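Local coordinates for protein enoyl-CoA hydratase carB homologue (Streptomyces cattleya, PDB 5O34) that probably acts as a crotonase-fold carboxymethylproline synthase, forming a carbon-carbon bond in the biosynthesis of the antibiotic thienamycin, at residues Gly148-Gly152 with Val153-Ile157; Glu222-Ser226 with Pro227-Asp231. One frame throughout, in Å; residues are numbered along the deposited sequence.

Interaction 1: residues Gly148-Gly152 with Val153-Ile157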
ATOM      1  N   GLY A 148       8.889  -7.102 -23.076  1.00 64.11           N
ATOM      2  CA  GLY A 148       8.913  -8.542 -22.896  1.00 63.21           C
ATOM      3  C   GLY A 148       8.925  -8.927 -21.443  1.00 67.03           C
ATOM      4  O   GLY A 148       8.336  -8.248 -20.602  1.00 68.47           O
ATOM      5  N   TYR A 149       9.598 -10.019 -21.149  1.00 62.90           N
ATOM      6  CA  TYR A 149       9.751 -10.530 -19.804  1.00 62.78           C
ATOM      7  C   TYR A 149      10.581  -9.595 -18.903  1.00 64.28           C
ATOM      8  O   TYR A 149      11.593  -9.043 -19.333  1.00 63.82           O
ATOM      9  CB  TYR A 149      10.403 -11.909 -19.851  1.00 64.65           C
ATOM     10  CG  TYR A 149       9.441 -13.058 -20.038  1.00 68.87           C
ATOM     11  CD1 TYR A 149       9.072 -13.486 -21.312  1.00 71.77           C
ATOM     12  CD2 TYR A 149       8.966 -13.776 -18.944  1.00 70.37           C
ATOM     13  CE1 TYR A 149       8.230 -14.586 -21.490  1.00 75.04           C
ATOM     14  CE2 TYR A 149       8.137 -14.885 -19.108  1.00 72.08           C
ATOM     15  CZ  TYR A 149       7.765 -15.284 -20.383  1.00 83.74           C
ATOM     16  OH  TYR A 149       6.933 -16.371 -20.538  1.00 84.91           O
ATOM     17  N   ALA A 150      10.122  -9.423 -17.657  1.00 58.53           N
ATOM     18  CA  ALA A 150      10.779  -8.684 -16.578  1.00 57.01           C
ATOM     19  C   ALA A 150      10.726  -9.670 -15.406  1.00 58.68           C
ATOM     20  O   ALA A 150       9.674  -9.874 -14.793  1.00 58.50           O
ATOM     21  CB  ALA A 150      10.015  -7.400 -16.264  1.00 57.53           C
ATOM     22  N   ILE A 151      11.835 -10.386 -15.207  1.00 54.60           N
ATOM     23  CA  ILE A 151      12.010 -11.457 -14.218  1.00 54.11           C
ATOM     24  C   ILE A 151      13.069 -11.067 -13.162  1.00 57.86           C
ATOM     25  O   ILE A 151      14.048 -10.398 -13.500  1.00 58.11           O
ATOM     26  CB  ILE A 151      12.406 -12.773 -14.963  1.00 56.88           C
ATOM     27  CG1 ILE A 151      11.421 -13.127 -16.108  1.00 57.14           C
ATOM     28  CG2 ILE A 151      12.585 -13.961 -14.007  1.00 57.32           C
ATOM     29  CD1 ILE A 151      11.966 -14.193 -17.114  1.00 61.51           C
ATOM     30  N   GLY A 152      12.865 -11.520 -11.918  1.00 53.38           N
ATOM     31  CA  GLY A 152      13.763 -11.314 -10.782  1.00 52.34           C
ATOM     32  C   GLY A 152      14.390  -9.940 -10.677  1.00 55.40           C
ATOM     33  O   GLY A 152      13.684  -8.943 -10.457  1.00 55.85           O
ATOM     34  N   VAL A 153      15.728  -9.883 -10.880  1.00 50.21           N
ATOM     35  CA  VAL A 153      16.547  -8.662 -10.829  1.00 49.25           C
ATOM     36  C   VAL A 153      16.087  -7.645 -11.880  1.00 51.83           C
ATOM     37  O   VAL A 153      16.071  -6.441 -11.597  1.00 51.32           O
ATOM     38  CB  VAL A 153      18.077  -8.978 -10.892  1.00 52.63           C
ATOM     39  CG1 VAL A 153      18.923  -7.707 -10.992  1.00 52.20           C
ATOM     40  CG2 VAL A 153      18.511  -9.801  -9.675  1.00 52.10           C
ATOM     41  N   GLY A 154      15.668  -8.143 -13.048  1.00 47.87           N
ATOM     42  CA  GLY A 154      15.144  -7.323 -14.138  1.00 46.82           C
ATOM     43  C   GLY A 154      13.911  -6.561 -13.700  1.00 49.24           C
ATOM     44  O   GLY A 154      13.851  -5.333 -13.838  1.00 49.25           O
ATOM     45  N   LEU A 155      12.945  -7.285 -13.109  1.00 44.57           N
ATOM     46  CA  LEU A 155      11.725  -6.699 -12.547  1.00 44.40           C
ATOM     47  C   LEU A 155      12.066  -5.745 -11.380  1.00 47.36           C
ATOM     48  O   LEU A 155      11.500  -4.653 -11.309  1.00 47.08           O
ATOM     49  CB  LEU A 155      10.740  -7.808 -12.098  1.00 44.17           C
ATOM     50  CG  LEU A 155       9.391  -7.393 -11.473  1.00 47.88           C
ATOM     51  CD1 LEU A 155       8.661  -6.331 -12.304  1.00 47.56           C
ATOM     52  CD2 LEU A 155       8.514  -8.608 -11.259  1.00 48.75           C
ATOM     53  N   GLN A 156      13.024  -6.132 -10.514  1.00 43.34           N
ATOM     54  CA  GLN A 156      13.469  -5.319  -9.369  1.00 43.06           C
ATOM     55  C   GLN A 156      14.008  -3.936  -9.772  1.00 47.84           C
ATOM     56  O   GLN A 156      13.686  -2.944  -9.115  1.00 47.91           O
ATOM     57  CB  GLN A 156      14.473  -6.092  -8.506  1.00 44.11           C
ATOM     58  CG  GLN A 156      13.798  -7.131  -7.600  1.00 45.42           C
ATOM     59  CD  GLN A 156      14.694  -8.226  -7.082  1.00 59.30           C
ATOM     60  OE1 GLN A 156      14.266  -9.378  -6.940  1.00 56.47           O
ATOM     61  NE2 GLN A 156      15.939  -7.897  -6.746  1.00 47.97           N
ATOM     62  N   ILE A 157      14.764  -3.857 -10.884  1.00 45.83           N
ATOM     63  CA  ILE A 157      15.284  -2.584 -11.423  1.00 46.11           C
ATOM     64  C   ILE A 157      14.108  -1.694 -11.837  1.00 48.03           C
ATOM     65  O   ILE A 157      14.081  -0.515 -11.475  1.00 48.28           O
ATOM     66  CB  ILE A 157      16.299  -2.819 -12.589  1.00 50.25           C
ATOM     67  CG1 ILE A 157      17.567  -3.550 -12.068  1.00 51.60           C
ATOM     68  CG2 ILE A 157      16.688  -1.489 -13.287  1.00 50.80           C
ATOM     69  CD1 ILE A 157      18.406  -4.300 -13.137  1.00 59.45           C
TER

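Interaction 2: residues Glu222-Ser226 with Pro227-Asp231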
ATOM      1  N   GLU A 222       1.142   2.002 -16.938  1.00 50.13           N
ATOM      2  CA  GLU A 222       0.442   2.114 -18.206  1.00 51.27           C
ATOM      3  C   GLU A 222       0.813   0.966 -19.130  1.00 56.04           C
ATOM      4  O   GLU A 222       1.921   0.425 -19.052  1.00 56.48           O
ATOM      5  CB  GLU A 222       0.779   3.467 -18.862  1.00 53.11           C
ATOM      6  CG  GLU A 222       0.023   3.785 -20.150  1.00 64.43           C
ATOM      7  CD  GLU A 222       0.463   5.041 -20.881  1.00 81.43           C
ATOM      8  OE1 GLU A 222       1.044   5.944 -20.238  1.00 69.59           O
ATOM      9  OE2 GLU A 222       0.183   5.142 -22.097  1.00 84.94           O
ATOM     10  N   THR A 223      -0.138   0.602 -20.002  1.00 53.70           N
ATOM     11  CA  THR A 223       0.005  -0.401 -21.052  1.00 54.71           C
ATOM     12  C   THR A 223      -0.222   0.271 -22.415  1.00 59.03           C
ATOM     13  O   THR A 223      -0.995   1.228 -22.521  1.00 57.63           O
ATOM     14  CB  THR A 223      -0.961  -1.592 -20.875  1.00 65.07           C
ATOM     15  OG1 THR A 223      -2.313  -1.126 -20.866  1.00 70.49           O
ATOM     16  CG2 THR A 223      -0.656  -2.423 -19.642  1.00 64.20           C
ATOM     17  N   VAL A 224       0.456  -0.245 -23.447  1.00 57.00           N
ATOM     18  CA  VAL A 224       0.345   0.173 -24.853  1.00 57.23           C
ATOM     19  C   VAL A 224       0.565  -1.040 -25.741  1.00 62.74           C
ATOM     20  O   VAL A 224       1.120  -2.045 -25.289  1.00 62.41           O
ATOM     21  CB  VAL A 224       1.325   1.309 -25.272  1.00 61.35           C
ATOM     22  CG1 VAL A 224       0.868   2.676 -24.777  1.00 61.25           C
ATOM     23  CG2 VAL A 224       2.762   1.009 -24.859  1.00 61.14           C
ATOM     24  N   ALA A 225       0.175  -0.929 -27.015  1.00 60.85           N
ATOM     25  CA  ALA A 225       0.418  -1.967 -28.015  1.00 61.00           C
ATOM     26  C   ALA A 225       1.919  -1.937 -28.324  1.00 65.32           C
ATOM     27  O   ALA A 225       2.501  -0.846 -28.369  1.00 64.10           O
ATOM     28  CB  ALA A 225      -0.372  -1.653 -29.276  1.00 61.70           C
ATOM     29  N   SER A 226       2.545  -3.116 -28.518  1.00 63.44           N
ATOM     30  CA  SER A 226       3.979  -3.243 -28.833  1.00 64.98           C
ATOM     31  C   SER A 226       4.507  -2.217 -29.883  1.00 72.22           C
ATOM     32  O   SER A 226       5.528  -1.593 -29.587  1.00 72.59           O
ATOM     33  CB  SER A 226       4.330  -4.669 -29.252  1.00 69.48           C
ATOM     34  OG  SER A 226       3.818  -5.640 -28.353  1.00 81.93           O
ATOM     35  N   PRO A 227       3.836  -1.953 -31.051  1.00 69.94           N
ATOM     36  CA  PRO A 227       4.389  -0.974 -32.014  1.00 69.85           C
ATOM     37  C   PRO A 227       4.514   0.487 -31.537  1.00 71.92           C
ATOM     38  O   PRO A 227       5.257   1.262 -32.148  1.00 72.28           O
ATOM     39  CB  PRO A 227       3.426  -1.083 -33.210  1.00 71.64           C
ATOM     40  CG  PRO A 227       2.125  -1.568 -32.607  1.00 75.67           C
ATOM     41  CD  PRO A 227       2.616  -2.583 -31.604  1.00 71.33           C
ATOM     42  N   ARG A 228       3.830   0.861 -30.447  1.00 65.92           N
ATOM     43  CA  ARG A 228       3.848   2.234 -29.930  1.00 65.23           C
ATOM     44  C   ARG A 228       4.594   2.386 -28.574  1.00 64.54           C
ATOM     45  O   ARG A 228       4.598   3.488 -28.010  1.00 63.51           O
ATOM     46  CB  ARG A 228       2.394   2.739 -29.826  1.00 67.99           C
ATOM     47  CG  ARG A 228       2.207   4.250 -29.883  1.00 83.24           C
ATOM     48  CD  ARG A 228       0.838   4.605 -29.331  1.00 99.54           C
ATOM     49  NE  ARG A 228       0.683   6.044 -29.106  1.00114.97           N
ATOM     50  CZ  ARG A 228      -0.463   6.631 -28.773  1.00131.21           C
ATOM     51  NH1 ARG A 228      -1.570   5.911 -28.630  1.00120.87           N
ATOM     52  NH2 ARG A 228      -0.513   7.945 -28.591  1.00118.47           N
ATOM     53  N   LEU A 229       5.233   1.302 -28.065  1.00 58.72           N
ATOM     54  CA  LEU A 229       5.929   1.300 -26.764  1.00 58.44           C
ATOM     55  C   LEU A 229       6.975   2.430 -26.587  1.00 62.14           C
ATOM     56  O   LEU A 229       6.816   3.249 -25.673  1.00 61.57           O
ATOM     57  CB  LEU A 229       6.555  -0.070 -26.409  1.00 58.36           C
ATOM     58  CG  LEU A 229       7.295  -0.120 -25.046  1.00 62.77           C
ATOM     59  CD1 LEU A 229       6.332  -0.031 -23.867  1.00 62.49           C
ATOM     60  CD2 LEU A 229       8.130  -1.347 -24.919  1.00 64.11           C
ATOM     61  N   LEU A 230       8.027   2.472 -27.442  1.00 58.46           N
ATOM     62  CA  LEU A 230       9.066   3.503 -27.351  1.00 57.90           C
ATOM     63  C   LEU A 230       8.508   4.904 -27.648  1.00 62.16           C
ATOM     64  O   LEU A 230       8.894   5.851 -26.969  1.00 62.30           O
ATOM     65  CB  LEU A 230      10.286   3.149 -28.209  1.00 57.76           C
ATOM     66  CG  LEU A 230      11.581   3.951 -28.006  1.00 62.59           C
ATOM     67  CD1 LEU A 230      12.180   3.717 -26.619  1.00 63.48           C
ATOM     68  CD2 LEU A 230      12.607   3.557 -29.038  1.00 63.77           C
ATOM     69  N   ASP A 231       7.541   5.012 -28.577  1.00 59.21           N
ATOM     70  CA  ASP A 231       6.855   6.268 -28.921  1.00 59.80           C
ATOM     71  C   ASP A 231       6.179   6.893 -27.716  1.00 60.96           C
ATOM     72  O   ASP A 231       6.318   8.097 -27.477  1.00 60.27           O
ATOM     73  CB  ASP A 231       5.808   6.023 -30.019  1.00 62.87           C
ATOM     74  CG  ASP A 231       6.434   5.725 -31.350  1.00 85.64           C
ATOM     75  OD1 ASP A 231       7.600   6.096 -31.542  1.00 90.73           O
ATOM     76  OD2 ASP A 231       5.733   5.184 -32.230  1.00 93.76           O
TER

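Interaction 1: residues Gly148-Gly152 with Val153-Ile157
Ile151 O receives the backbone N-H groups of both Gly154 and Leu155, the first from Gly154 N at 2.8 Å and a bent 125°, the second from Leu155 N at 3.3 Å. Each bond is weak taken singly; together they turn the last carbonyl of strand 149-151 into the acceptor for the first turn of the helix. The next bond from residue i+4 to residue i is shorter and about as straight as that of Leu155: Gln156 N donates to Gly152 O at 2.9 Å, in the carbonyl plane. Gly152, with a positive phi, sits at the corner, and the axes of the short strand and helix segments stand at 96° to each other.

Such a glycine-rich passage from strand to helix is a recurring element of the crotonase fold. In relatives the start of this helix supplies one backbone N-H of the oxyanion hole that holds the thioester carbonyl, and it probably does so here.

Side-chain carbons line the inside of the bend, mostly against carbonyl oxygens. Leu155 points back at the strand, and its CB lies 3.6 Å from Ala150 O. With CG anti to the backbone N, CD2 passes the same oxygen. The apolar pair is Ala150 with Leu155, whose CB atoms meet at 4.2 Å, while Leu172 and Met174 flank the leucine from the neighbouring strand and the loop after it. Gln156 behaves differently: chi1 of -78° folds CG back beside its own N, the donor to Gly152 O, and Gln156 CG therefore comes within 3.4 Å of Gly152 O. Val153 points away from the strand, its side chain packing on Ile128 and Tyr132 of helix 120-137.

Interaction 2: residues Glu222-Ser226 with Pro227-Asp231
Val224 and Leu229 meet at the joint between a sheet-edge strand and the helix that follows it, a strand-turn-helix step of the crotonase fold. Their side chains cross at about a right angle. CG2 does the touching on the valine: with chi1 of -77° CG1 lies anti to the carbonyl carbon, which leaves CG2 between the backbone N and the carbonyl carbon, from where Val224 CG2 presses on Leu229 CA at 3.7 Å and on Leu229 CD1 at 3.8 Å. Leu165 of the adjacent strand packs against both residues and, with Asp147 also touching the leucine, makes this the dense side of the contact.

The chain between them winds through two overlapping turns. Arg228 N donates to Ala225 O at 3.0 Å, and Leu229 N to Ser226 O at 3.3 Å, the latter closing a type I turn with Pro227 and Arg228 at its corners. That second bond is long but nearly straight, with an N-H...O angle of 170°.

The outer side is looser. Arg228 reaches outward as an extended chain, and its guanidinium group forms a long, weak ion pair with Glu235. Glu222 turns instead to Arg232 and Tyr163, in a salt bridge and a hydrogen bond, and Glu222 OE2 remains 6.8 Å from Arg228 NH1. On this exposed face the proline ring lies against Ala225, with Pro227 CD 3.9 Å from Ala225 CB.

How the interactions relate
Two strand-to-helix transitions occur here at different depths. The centre of interaction 1 is about 8 Å from the centre of the chain and that of interaction 2 about 17 Å, and the two centres are about 18 Å apart. Their nearest atoms come to about 6 Å without touching. Asp147, which directly precedes residues 148-152, links them by packing on Ser226 and Leu229 of interaction 2. Strand 149-151 belongs to the small three-stranded sheet, whereas strand 222-224 borders the larger one. By family analogy, interaction 1 probably borders the active site; interaction 2 is peripheral packing.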